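Local coordinates for angiopoietin-related protein 6 (Homo sapiens, PDB 6Y43), which is a secreted angiopoietin-like growth factor whose fibrinogen-like globe probably serves, as in related angiopoietins, to recognise partner proteins, at residues F61-Q66 with A70-P75; Y26-G31 with V35-E40; E78-L83 with N179-W184; Y125-G130 with G169-A174. All coordinates share one frame; numbering follows the deposited sequence.

Overall arrangement
All four contacts lie in one fibrinogen-like globe, and all reach its curled antiparallel sheet. Contact 1, at the surface, and contact 3, deep in the core, have centres about 8 Å apart and lie on neighbouring strands of that sheet, 72-73 and 79-80; rings do most of the work in the first, a ring and a buried amide in the second. Contact 2, partly buried, is a hairpin held by backbone hydrogen bonds, about 23 Å between centres from contact 4 and across the middle of the chain. Contact 4 is buried again, with a single indole bond and an apolar face. Contacts 3 and 4 meet where Asn181 reaches the carbonyl of Gly169.

Contact 1 of 4, residues F61-Q66 with A70-P75. With EDO (1,2-ethanediol), chain D.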
# COMPACT_ATOMS: atom_id res chain seq x y z
N PHE A 61 4.59 -2.10 12.13
CA PHE A 61 3.42 -2.50 11.37
C PHE A 61 2.67 -3.66 12.02
O PHE A 61 1.60 -4.04 11.53
CB PHE A 61 3.81 -2.86 9.93
CG PHE A 61 3.90 -1.66 9.01
CD1 PHE A 61 4.90 -0.72 9.16
CD2 PHE A 61 2.95 -1.49 8.00
CE1 PHE A 61 4.96 0.40 8.31
CE2 PHE A 61 3.02 -0.38 7.14
CZ PHE A 61 4.00 0.55 7.30
N PHE A 62 3.21 -4.23 13.09
CA PHE A 62 2.46 -5.22 13.88
C PHE A 62 1.61 -4.46 14.90
O PHE A 62 1.97 -4.33 16.07
CB PHE A 62 3.40 -6.20 14.56
CG PHE A 62 2.68 -7.35 15.24
CD1 PHE A 62 2.10 -8.33 14.49
CD2 PHE A 62 2.59 -7.42 16.63
CE1 PHE A 62 1.44 -9.41 15.08
CE2 PHE A 62 1.90 -8.48 17.25
CZ PHE A 62 1.33 -9.48 16.46
N THR A 63 0.48 -3.92 14.46
CA THR A 63 -0.28 -2.99 15.30
C THR A 63 -1.78 -3.25 15.17
O THR A 63 -2.21 -4.14 14.46
CB THR A 63 0.07 -1.53 14.97
OG1 THR A 63 -0.57 -0.66 15.91
CG2 THR A 63 -0.36 -1.16 13.57
N THR A 64 -2.56 -2.41 15.87
CA THR A 64 -3.97 -2.67 16.16
C THR A 64 -4.87 -2.47 14.95
O THR A 64 -4.57 -1.68 14.05
CB THR A 64 -4.48 -1.74 17.28
OG1 THR A 64 -4.54 -0.39 16.83
CG2 THR A 64 -3.58 -1.80 18.52
N TRP A 65 -6.01 -3.17 14.96
CA TRP A 65 -7.06 -2.89 13.98
C TRP A 65 -7.36 -1.39 13.92
O TRP A 65 -7.44 -0.81 12.84
CB TRP A 65 -8.34 -3.67 14.31
CG TRP A 65 -9.47 -3.32 13.40
CD1 TRP A 65 -10.48 -2.44 13.66
CD2 TRP A 65 -9.71 -3.83 12.07
NE1 TRP A 65 -11.33 -2.37 12.59
CE2 TRP A 65 -10.88 -3.21 11.60
CE3 TRP A 65 -9.05 -4.75 11.24
CZ2 TRP A 65 -11.42 -3.49 10.33
CZ3 TRP A 65 -9.59 -5.03 9.99
CH2 TRP A 65 -10.75 -4.40 9.54
N GLN A 66 -7.51 -0.74 15.07
CA GLN A 66 -7.82 0.68 15.05
C GLN A 66 -6.74 1.48 14.32
O GLN A 66 -7.03 2.46 13.63
CB GLN A 66 -7.98 1.20 16.48
CG GLN A 66 -8.30 2.69 16.58
CD GLN A 66 -9.53 3.10 15.77
OE1 GLN A 66 -10.53 2.38 15.72
NE2 GLN A 66 -9.46 4.25 15.12
N ALA A 70 -7.30 3.72 10.99
CA ALA A 70 -7.13 5.16 11.00
C ALA A 70 -5.89 5.65 10.26
O ALA A 70 -5.87 6.80 9.83
CB ALA A 70 -7.08 5.68 12.44
N GLY A 71 -4.88 4.80 10.10
CA GLY A 71 -3.59 5.17 9.56
C GLY A 71 -2.56 5.28 10.67
O GLY A 71 -2.89 5.55 11.83
N PHE A 72 -1.31 4.99 10.33
CA PHE A 72 -0.21 5.17 11.26
C PHE A 72 1.06 5.50 10.51
O PHE A 72 1.14 5.37 9.28
CB PHE A 72 -0.01 3.93 12.15
CG PHE A 72 0.22 2.64 11.41
CD1 PHE A 72 1.48 2.23 11.04
CD2 PHE A 72 -0.85 1.81 11.12
CE1 PHE A 72 1.67 1.04 10.37
CE2 PHE A 72 -0.67 0.63 10.45
CZ PHE A 72 0.60 0.24 10.08
N GLY A 73 2.08 5.95 11.25
CA GLY A 73 3.30 6.40 10.63
C GLY A 73 3.19 7.85 10.20
O GLY A 73 2.22 8.55 10.52
N ARG A 74 4.19 8.31 9.46
CA ARG A 74 4.18 9.71 9.03
C ARG A 74 4.57 9.79 7.57
O ARG A 74 5.35 8.97 7.06
CB ARG A 74 5.09 10.62 9.87
CG ARG A 74 4.63 10.77 11.31
CD ARG A 74 3.29 11.49 11.57
NE ARG A 74 3.09 11.47 13.01
CZ ARG A 74 2.27 10.64 13.65
NH1 ARG A 74 1.48 9.81 12.97
NH2 ARG A 74 2.18 10.71 14.99
N PRO A 75 3.97 10.73 6.84
CA PRO A 75 4.06 10.70 5.37
C PRO A 75 5.44 11.02 4.82
O PRO A 75 5.65 10.79 3.62
CB PRO A 75 3.04 11.75 4.93
CG PRO A 75 2.93 12.68 6.09
CD PRO A 75 3.11 11.82 7.33
C1 EDO D . -1.08 -7.11 13.01
O1 EDO D . -1.97 -8.11 12.50
C2 EDO D . -1.20 -7.06 14.53
O2 EDO D . -2.55 -6.69 14.87
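Phe72 reaches back from the strand after helix 65-70 to meet Phe61 and Thr63 ahead of it. Its chi1 of 56° sets CG between the backbone N and the carbonyl carbon, and from CB the ring is thrown toward the earlier segment. Along one side of the ring, CD2 and CE2 pass beneath the Thr63 methyl, CG2 lying 3.6 Å from CE2 in a CH-pi contact over the face. At the far end CZ comes within 3.6 Å of Phe61 CD2, while CE1 sits over the middle of the Phe61 ring. The two rings thus form a T-shaped pair, the edge of Phe72 against the face of Phe61, planes at 76°. A short helix, 65-70, of the fibrinogen-like domain takes in the ends of both segments; its N-cap is Thr64, whose OG1 takes the N-H of His67. Threonine suits position 63 by offering a methyl to the ring. Within the helix Ala70 N hydrogen-bonds to Gln66 O at 2.9 Å. Gly71 then leaves the helix at angles where a CB would press on the preceding carbonyl. A 1,2-ethanediol, probably from the crystallisation liquor, donates a hydrogen bond from O2 to Thr63 O at 2.6 Å.

Contact 2 of 4, residues Y26-G31 with V35-E40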
# COMPACT_ATOMS: atom_id res chain seq x y z
N TYR A 26 2.03 16.32 0.39
CA TYR A 26 0.94 17.16 -0.05
C TYR A 26 -0.26 16.97 0.86
O TYR A 26 -0.42 15.92 1.49
CB TYR A 26 0.52 16.84 -1.49
CG TYR A 26 1.51 17.20 -2.57
CD1 TYR A 26 2.73 16.55 -2.67
CD2 TYR A 26 1.21 18.17 -3.51
CE1 TYR A 26 3.63 16.87 -3.68
CE2 TYR A 26 2.12 18.50 -4.51
CZ TYR A 26 3.32 17.85 -4.59
OH TYR A 26 4.20 18.18 -5.59
N GLU A 27 -1.11 17.99 0.91
CA GLU A 27 -2.36 17.96 1.66
C GLU A 27 -3.49 17.53 0.75
O GLU A 27 -3.77 18.19 -0.26
CB GLU A 27 -2.68 19.33 2.24
CG GLU A 27 -1.81 19.80 3.37
CD GLU A 27 -2.24 21.20 3.77
OE1 GLU A 27 -2.22 22.09 2.89
OE2 GLU A 27 -2.69 21.39 4.92
N LEU A 28 -4.17 16.43 1.11
CA LEU A 28 -5.34 15.95 0.40
C LEU A 28 -6.59 16.11 1.25
O LEU A 28 -6.57 15.84 2.45
CB LEU A 28 -5.18 14.48 0.03
CG LEU A 28 -3.99 14.03 -0.78
CD1 LEU A 28 -4.29 12.61 -1.28
CD2 LEU A 28 -3.73 15.01 -1.92
N ARG A 29 -7.70 16.49 0.61
CA ARG A 29 -8.99 16.55 1.30
C ARG A 29 -9.68 15.22 1.07
O ARG A 29 -10.20 14.96 -0.02
CB ARG A 29 -9.85 17.71 0.81
CG ARG A 29 -11.27 17.74 1.46
CD ARG A 29 -11.96 19.09 1.26
NE ARG A 29 -11.19 20.16 1.90
CZ ARG A 29 -10.66 21.20 1.27
NH1 ARG A 29 -10.80 21.36 -0.04
NH2 ARG A 29 -9.96 22.10 1.97
N VAL A 30 -9.67 14.37 2.08
CA VAL A 30 -10.24 13.03 2.00
C VAL A 30 -11.49 13.02 2.88
O VAL A 30 -11.40 13.05 4.11
CB VAL A 30 -9.24 11.96 2.43
CG1 VAL A 30 -9.88 10.57 2.24
CG2 VAL A 30 -7.96 12.08 1.62
N GLY A 31 -12.65 13.00 2.23
CA GLY A 31 -13.90 13.07 2.95
C GLY A 31 -14.05 14.43 3.60
O GLY A 31 -13.98 15.46 2.92
N VAL A 35 -5.65 15.50 5.05
CA VAL A 35 -4.63 14.56 5.50
C VAL A 35 -3.38 14.80 4.66
O VAL A 35 -3.48 15.04 3.45
CB VAL A 35 -5.11 13.10 5.34
CG1 VAL A 35 -4.05 12.13 5.79
CG2 VAL A 35 -6.40 12.89 6.10
N SER A 36 -2.21 14.72 5.29
CA SER A 36 -0.95 14.81 4.56
C SER A 36 -0.53 13.45 4.03
O SER A 36 -0.55 12.45 4.76
CB SER A 36 0.17 15.39 5.44
OG SER A 36 -0.03 16.78 5.68
N VAL A 37 -0.12 13.41 2.76
CA VAL A 37 0.31 12.18 2.11
C VAL A 37 1.57 12.51 1.33
O VAL A 37 1.82 13.66 0.98
CB VAL A 37 -0.75 11.62 1.14
CG1 VAL A 37 -2.08 11.60 1.80
CG2 VAL A 37 -0.77 12.46 -0.14
N TRP A 38 2.36 11.47 1.02
CA TRP A 38 3.43 11.60 0.04
C TRP A 38 2.88 11.38 -1.36
O TRP A 38 2.16 10.40 -1.60
CB TRP A 38 4.55 10.60 0.32
CG TRP A 38 5.79 10.85 -0.49
CD1 TRP A 38 6.04 10.41 -1.77
CD2 TRP A 38 6.93 11.60 -0.08
NE1 TRP A 38 7.28 10.85 -2.17
CE2 TRP A 38 7.86 11.56 -1.16
CE3 TRP A 38 7.28 12.27 1.09
CZ2 TRP A 38 9.10 12.21 -1.10
CZ3 TRP A 38 8.53 12.91 1.14
CH2 TRP A 38 9.41 12.87 0.06
N CYS A 39 3.21 12.29 -2.28
CA CYS A 39 2.88 12.18 -3.69
C CYS A 39 4.15 11.87 -4.47
O CYS A 39 5.14 12.61 -4.35
CB CYS A 39 2.31 13.49 -4.27
SG CYS A 39 0.75 14.09 -3.65
N GLU A 40 4.12 10.78 -5.24
CA GLU A 40 5.17 10.46 -6.21
C GLU A 40 4.79 11.17 -7.52
O GLU A 40 3.82 10.80 -8.19
CB GLU A 40 5.30 8.95 -6.39
CG GLU A 40 6.13 8.56 -7.60
CD GLU A 40 7.52 9.12 -7.52
OE1 GLU A 40 8.23 8.82 -6.53
OE2 GLU A 40 7.91 9.83 -8.46
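Tyr26 and Val37 bond to each other twice, through both their backbone N-H and C=O groups. Tyr26 N gives its hydrogen to Val37 O at 2.7 Å, and Val37 N returns one to Tyr26 O at 2.8 Å. Two residues along, Leu28 and Val35 repeat the exchange: Leu28 N binds Val35 O at 2.8 Å, almost straight at 173°, and Val35 N binds Leu28 O. Between these two hydrogen-bonded pairs stands the non-hydrogen-bonded pair Glu27 and Ser36, where the Ser36 CA-H points to Tyr26 O as a supplementary weak contact. This is the antiparallel beta hairpin of strands 24-30 and 33-40, at the edge of the curled sheet of the fibrinogen-like domain. The backbone of Glu27 bonds instead to that of Trp9. Trp38 and Glu40 form backbone bonds with Val50 and Trp48 of strand 48-54, and Trp38 N is also bonded to Tyr79 OH.

On the face carrying Tyr26, Leu28, Val35 and Val37, branched Leu28 and Val37, both buried, interlock: Leu28 CG lies 3.6 Å from Val37 CG2, the two chains crossing at about a right angle. Farther along, Cys39 SG approaches the Tyr26 ring obliquely, 3.3 Å from CD1, in a sulfur-aromatic contact. That sulfur is held by its disulfide to Cys12, and the ring's far end is fixed by a hydrogen bond between Tyr26 OH and Gln22 O.

Contact 3 of 4, residues E78-L83 with N179-W184; sequences EYWLGL and NLNGVW
Trp80 and Asn181 meet at right angles in the core of the fibrinogen-like globe, where strand 79-80 of the curled antiparallel sheet faces a type I beta turn running from Asn179 to Gly182. The amide of Asn181 stands upright over the six-membered part of the indole, ring and amide planes being 88° apart. ND2 lies 3.5 Å above the ring plane, closest to CZ3, and OD1 stays farther off, 4.0 Å from CE3. A chi1 of 172° turns the Trp80 indole toward the turn and presents that face. Asparagine suits a buried turn because both ends of its amide find partners: OD1 accepts from Gln52 NE2 and ND2 gives to Gly169 O, which fixes the flip of the group. Tryptophan contributes a broad face while its NE1 bonds to Tyr68 O. Replacing Trp80 by alanine would probably open a gap beneath the Asn181 amide and leave the carbonyl of Tyr68 without its indole donor. A looser approach lies at the other end of the segments, where Glu78 OE2, held by the backbone N-H groups of Gln55, Asp56 and Gly57, sits over one face of Trp184, 4.4 Å from its CG.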
# COMPACT_ATOMS: atom_id res chain seq x y z
N GLU A 78 8.01 5.96 6.59
CA GLU A 78 7.18 4.77 6.52
C GLU A 78 5.79 5.10 7.04
O GLU A 78 5.64 5.80 8.05
CB GLU A 78 7.79 3.65 7.35
CG GLU A 78 9.07 3.10 6.80
CD GLU A 78 9.43 1.77 7.47
OE1 GLU A 78 9.04 1.58 8.64
OE2 GLU A 78 10.08 0.93 6.82
N TYR A 79 4.77 4.61 6.34
CA TYR A 79 3.43 4.83 6.85
C TYR A 79 2.42 3.94 6.16
O TYR A 79 2.71 3.28 5.16
CB TYR A 79 3.00 6.30 6.72
CG TYR A 79 2.65 6.85 5.35
CD1 TYR A 79 3.64 7.32 4.50
CD2 TYR A 79 1.32 6.98 4.94
CE1 TYR A 79 3.32 7.90 3.28
CE2 TYR A 79 1.01 7.53 3.72
CZ TYR A 79 2.02 8.01 2.91
OH TYR A 79 1.71 8.58 1.72
N TRP A 80 1.23 3.93 6.76
CA TRP A 80 0.02 3.27 6.27
C TRP A 80 -1.09 4.31 6.34
O TRP A 80 -1.43 4.77 7.43
CB TRP A 80 -0.32 2.06 7.15
CG TRP A 80 -1.63 1.41 6.85
CD1 TRP A 80 -2.78 1.48 7.60
CD2 TRP A 80 -1.92 0.53 5.76
NE1 TRP A 80 -3.78 0.72 7.01
CE2 TRP A 80 -3.27 0.13 5.87
CE3 TRP A 80 -1.18 0.07 4.66
CZ2 TRP A 80 -3.88 -0.74 4.96
CZ3 TRP A 80 -1.79 -0.77 3.74
CH2 TRP A 80 -3.14 -1.17 3.91
N LEU A 81 -1.65 4.68 5.19
CA LEU A 81 -2.59 5.80 5.18
C LEU A 81 -3.84 5.50 5.99
O LEU A 81 -4.42 6.41 6.60
CB LEU A 81 -2.97 6.17 3.74
CG LEU A 81 -3.86 7.40 3.58
CD1 LEU A 81 -3.14 8.64 4.18
CD2 LEU A 81 -4.21 7.62 2.11
N GLY A 82 -4.27 4.24 5.99
CA GLY A 82 -5.44 3.80 6.74
C GLY A 82 -6.53 3.22 5.86
O GLY A 82 -6.83 3.75 4.79
N LEU A 83 -7.14 2.13 6.33
CA LEU A 83 -8.21 1.52 5.57
C LEU A 83 -9.37 2.48 5.35
O LEU A 83 -9.97 2.50 4.26
CB LEU A 83 -8.70 0.28 6.30
CG LEU A 83 -7.66 -0.85 6.37
CD1 LEU A 83 -8.02 -1.79 7.53
CD2 LEU A 83 -7.52 -1.62 5.07
N ASN A 179 3.36 -9.78 1.24
CA ASN A 179 3.25 -9.50 2.67
C ASN A 179 3.89 -8.14 2.94
O ASN A 179 4.78 -8.01 3.77
CB ASN A 179 3.92 -10.60 3.48
CG ASN A 179 3.65 -10.51 4.97
OD1 ASN A 179 2.52 -10.25 5.38
ND2 ASN A 179 4.68 -10.74 5.78
N LEU A 180 3.39 -7.12 2.26
CA LEU A 180 4.09 -5.84 2.29
C LEU A 180 3.99 -5.15 3.64
O LEU A 180 4.80 -4.26 3.91
CB LEU A 180 3.59 -4.91 1.19
CG LEU A 180 3.77 -5.44 -0.24
CD1 LEU A 180 3.36 -4.38 -1.22
CD2 LEU A 180 5.19 -5.93 -0.49
N ASN A 181 3.05 -5.55 4.50
CA ASN A 181 2.97 -4.99 5.85
C ASN A 181 3.68 -5.86 6.88
O ASN A 181 3.45 -5.69 8.08
CB ASN A 181 1.52 -4.75 6.24
CG ASN A 181 0.91 -3.58 5.50
OD1 ASN A 181 1.62 -2.72 4.96
ND2 ASN A 181 -0.41 -3.53 5.48
N GLY A 182 4.55 -6.76 6.44
CA GLY A 182 5.23 -7.67 7.33
C GLY A 182 6.44 -7.04 7.99
O GLY A 182 6.54 -5.82 8.15
N VAL A 183 7.34 -7.90 8.42
CA VAL A 183 8.53 -7.48 9.13
C VAL A 183 9.56 -6.97 8.13
O VAL A 183 10.00 -7.73 7.27
CB VAL A 183 9.11 -8.63 9.96
CG1 VAL A 183 10.33 -8.12 10.73
CG2 VAL A 183 8.08 -9.23 10.87
N TRP A 184 9.96 -5.71 8.26
CA TRP A 184 11.07 -5.16 7.47
C TRP A 184 12.37 -5.62 8.12
O TRP A 184 12.72 -5.18 9.23
CB TRP A 184 10.99 -3.64 7.39
CG TRP A 184 12.00 -3.02 6.44
CD1 TRP A 184 11.83 -2.78 5.11
CD2 TRP A 184 13.32 -2.58 6.76
NE1 TRP A 184 12.96 -2.22 4.58
CE2 TRP A 184 13.90 -2.09 5.57
CE3 TRP A 184 14.07 -2.56 7.93
CZ2 TRP A 184 15.19 -1.55 5.52
CZ3 TRP A 184 15.36 -2.04 7.89
CH2 TRP A 184 15.91 -1.56 6.69

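Contact 4 of 4, residues Y125-G130 with G169-A174; sequences YRLRLG and GWWYHA
A buried indole contact joins the start of strand 127-133, in the antiparallel sheet of the fibrinogen-like domain, to the loop that follows helix 162-166: Trp171 packs on Leu127 and hydrogen-bonds to the backbone of Tyr125. Leu127 comes over one face of the indole, its CB 3.7 Å from CD1 and close to the normal of the five-membered ring in a CH-pi contact. Its CD2 reaches farther across the same ring system, to 4.1 Å from Trp171 CD2. Leucine serves well here, with a methylene for the pyrrole part and a methyl for the ring junction. Trp171 sits at the centre of an inverse gamma turn, and chi1 of -52° places CG anti to the carbonyl carbon, directing the indole to the strand. Phe116 and Leu118 of strand 108-118 extend the apolar surroundings. A phenylalanine in place of Trp171 would probably leave the carbonyl of Tyr125 without this donor and uncover part of Leu127. The Tyr125 side chain leads elsewhere, its OH bonding to Glu84. At the edge of the indole, Trp171 NE1 meets Tyr125 O at 2.9 Å, with the oxygen lying in the ring plane and the N-H...O angle being 141°.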
# COMPACT_ATOMS: atom_id res chain seq x y z
N TYR A 125 -13.37 -4.29 4.89
CA TYR A 125 -12.43 -3.66 3.97
C TYR A 125 -11.89 -4.67 2.95
O TYR A 125 -10.73 -4.63 2.55
CB TYR A 125 -11.29 -2.99 4.73
CG TYR A 125 -11.71 -1.79 5.57
CD1 TYR A 125 -12.13 -0.61 4.97
CD2 TYR A 125 -11.67 -1.84 6.95
CE1 TYR A 125 -12.50 0.49 5.73
CE2 TYR A 125 -12.02 -0.74 7.73
CZ TYR A 125 -12.42 0.42 7.11
OH TYR A 125 -12.81 1.52 7.86
N ARG A 126 -12.79 -5.55 2.49
CA ARG A 126 -12.46 -6.52 1.45
C ARG A 126 -11.81 -5.83 0.25
O ARG A 126 -12.29 -4.81 -0.23
CB ARG A 126 -13.74 -7.23 1.01
CG ARG A 126 -14.19 -8.34 1.92
CD ARG A 126 -15.39 -9.15 1.35
NE ARG A 126 -15.72 -10.15 2.35
CZ ARG A 126 -15.29 -11.39 2.34
NH1 ARG A 126 -14.54 -11.84 1.32
NH2 ARG A 126 -15.62 -12.21 3.33
N LEU A 127 -10.76 -6.46 -0.26
CA LEU A 127 -10.03 -5.95 -1.40
C LEU A 127 -10.73 -6.26 -2.72
O LEU A 127 -11.28 -7.36 -2.90
CB LEU A 127 -8.64 -6.57 -1.43
CG LEU A 127 -7.64 -6.20 -2.54
CD1 LEU A 127 -7.26 -4.71 -2.47
CD2 LEU A 127 -6.44 -7.10 -2.40
N ARG A 128 -10.74 -5.27 -3.63
CA ARG A 128 -11.14 -5.47 -5.03
C ARG A 128 -10.01 -4.94 -5.92
O ARG A 128 -9.51 -3.88 -5.66
CB ARG A 128 -12.44 -4.72 -5.32
CG ARG A 128 -13.74 -5.41 -4.94
CD ARG A 128 -14.02 -5.08 -3.49
NE ARG A 128 -15.24 -5.69 -2.98
CZ ARG A 128 -15.36 -6.96 -2.61
NH1 ARG A 128 -14.32 -7.79 -2.70
NH2 ARG A 128 -16.53 -7.41 -2.15
N LEU A 129 -9.58 -5.66 -6.94
CA LEU A 129 -8.42 -5.27 -7.76
C LEU A 129 -8.92 -5.07 -9.19
O LEU A 129 -10.10 -5.43 -9.48
CB LEU A 129 -7.39 -6.37 -7.65
CG LEU A 129 -6.57 -6.35 -6.37
CD1 LEU A 129 -5.62 -7.51 -6.38
CD2 LEU A 129 -5.88 -4.97 -6.36
N GLY A 130 -8.13 -4.53 -10.12
CA GLY A 130 -8.49 -4.89 -11.48
C GLY A 130 -7.49 -5.69 -12.26
O GLY A 130 -6.62 -6.39 -11.69
N GLY A 169 -1.00 -6.43 9.04
CA GLY A 169 -2.40 -6.36 8.69
C GLY A 169 -2.49 -6.52 7.18
O GLY A 169 -1.76 -5.86 6.44
N TRP A 170 -3.37 -7.42 6.73
CA TRP A 170 -3.38 -7.71 5.30
C TRP A 170 -4.62 -8.51 4.96
O TRP A 170 -5.27 -9.08 5.84
CB TRP A 170 -2.13 -8.50 4.93
CG TRP A 170 -1.67 -8.51 3.48
CD1 TRP A 170 -1.63 -9.59 2.65
CD2 TRP A 170 -1.13 -7.41 2.72
NE1 TRP A 170 -1.11 -9.24 1.44
CE2 TRP A 170 -0.80 -7.90 1.45
CE3 TRP A 170 -0.92 -6.05 3.00
CZ2 TRP A 170 -0.25 -7.10 0.46
CZ3 TRP A 170 -0.37 -5.26 2.02
CH2 TRP A 170 -0.05 -5.79 0.75
N TRP A 171 -4.89 -8.58 3.66
CA TRP A 171 -5.98 -9.38 3.12
C TRP A 171 -5.50 -10.82 2.95
O TRP A 171 -5.42 -11.38 1.86
CB TRP A 171 -6.46 -8.78 1.80
CG TRP A 171 -6.79 -7.29 1.87
CD1 TRP A 171 -7.98 -6.73 2.23
CD2 TRP A 171 -5.90 -6.20 1.59
NE1 TRP A 171 -7.91 -5.36 2.16
CE2 TRP A 171 -6.64 -5.01 1.77
CE3 TRP A 171 -4.56 -6.10 1.18
CZ2 TRP A 171 -6.09 -3.75 1.56
CZ3 TRP A 171 -4.02 -4.84 0.99
CH2 TRP A 171 -4.79 -3.69 1.18
N TYR A 172 -5.10 -11.40 4.08
CA TYR A 172 -4.49 -12.72 4.06
C TYR A 172 -5.45 -13.77 3.48
O TYR A 172 -6.67 -13.74 3.72
CB TYR A 172 -4.02 -13.14 5.46
CG TYR A 172 -2.76 -12.41 5.95
CD1 TYR A 172 -1.54 -12.53 5.30
CD2 TYR A 172 -2.81 -11.61 7.09
CE1 TYR A 172 -0.42 -11.87 5.74
CE2 TYR A 172 -1.69 -10.95 7.54
CZ TYR A 172 -0.47 -11.10 6.87
OH TYR A 172 0.65 -10.42 7.33
N HIS A 173 -4.86 -14.71 2.73
CA HIS A 173 -5.53 -15.85 2.13
C HIS A 173 -5.09 -17.05 2.91
O HIS A 173 -5.56 -17.26 4.05
CB HIS A 173 -5.18 -15.92 0.63
CG HIS A 173 -5.98 -16.92 -0.15
ND1 HIS A 173 -6.29 -16.73 -1.47
CD2 HIS A 173 -6.50 -18.12 0.20
CE1 HIS A 173 -6.99 -17.76 -1.91
NE2 HIS A 173 -7.13 -18.62 -0.91
N ALA A 174 -4.15 -17.86 2.41
CA ALA A 174 -3.66 -19.03 3.14
C ALA A 174 -2.20 -19.38 2.79
O ALA A 174 -1.90 -20.47 2.30
CB ALA A 174 -4.56 -20.23 2.86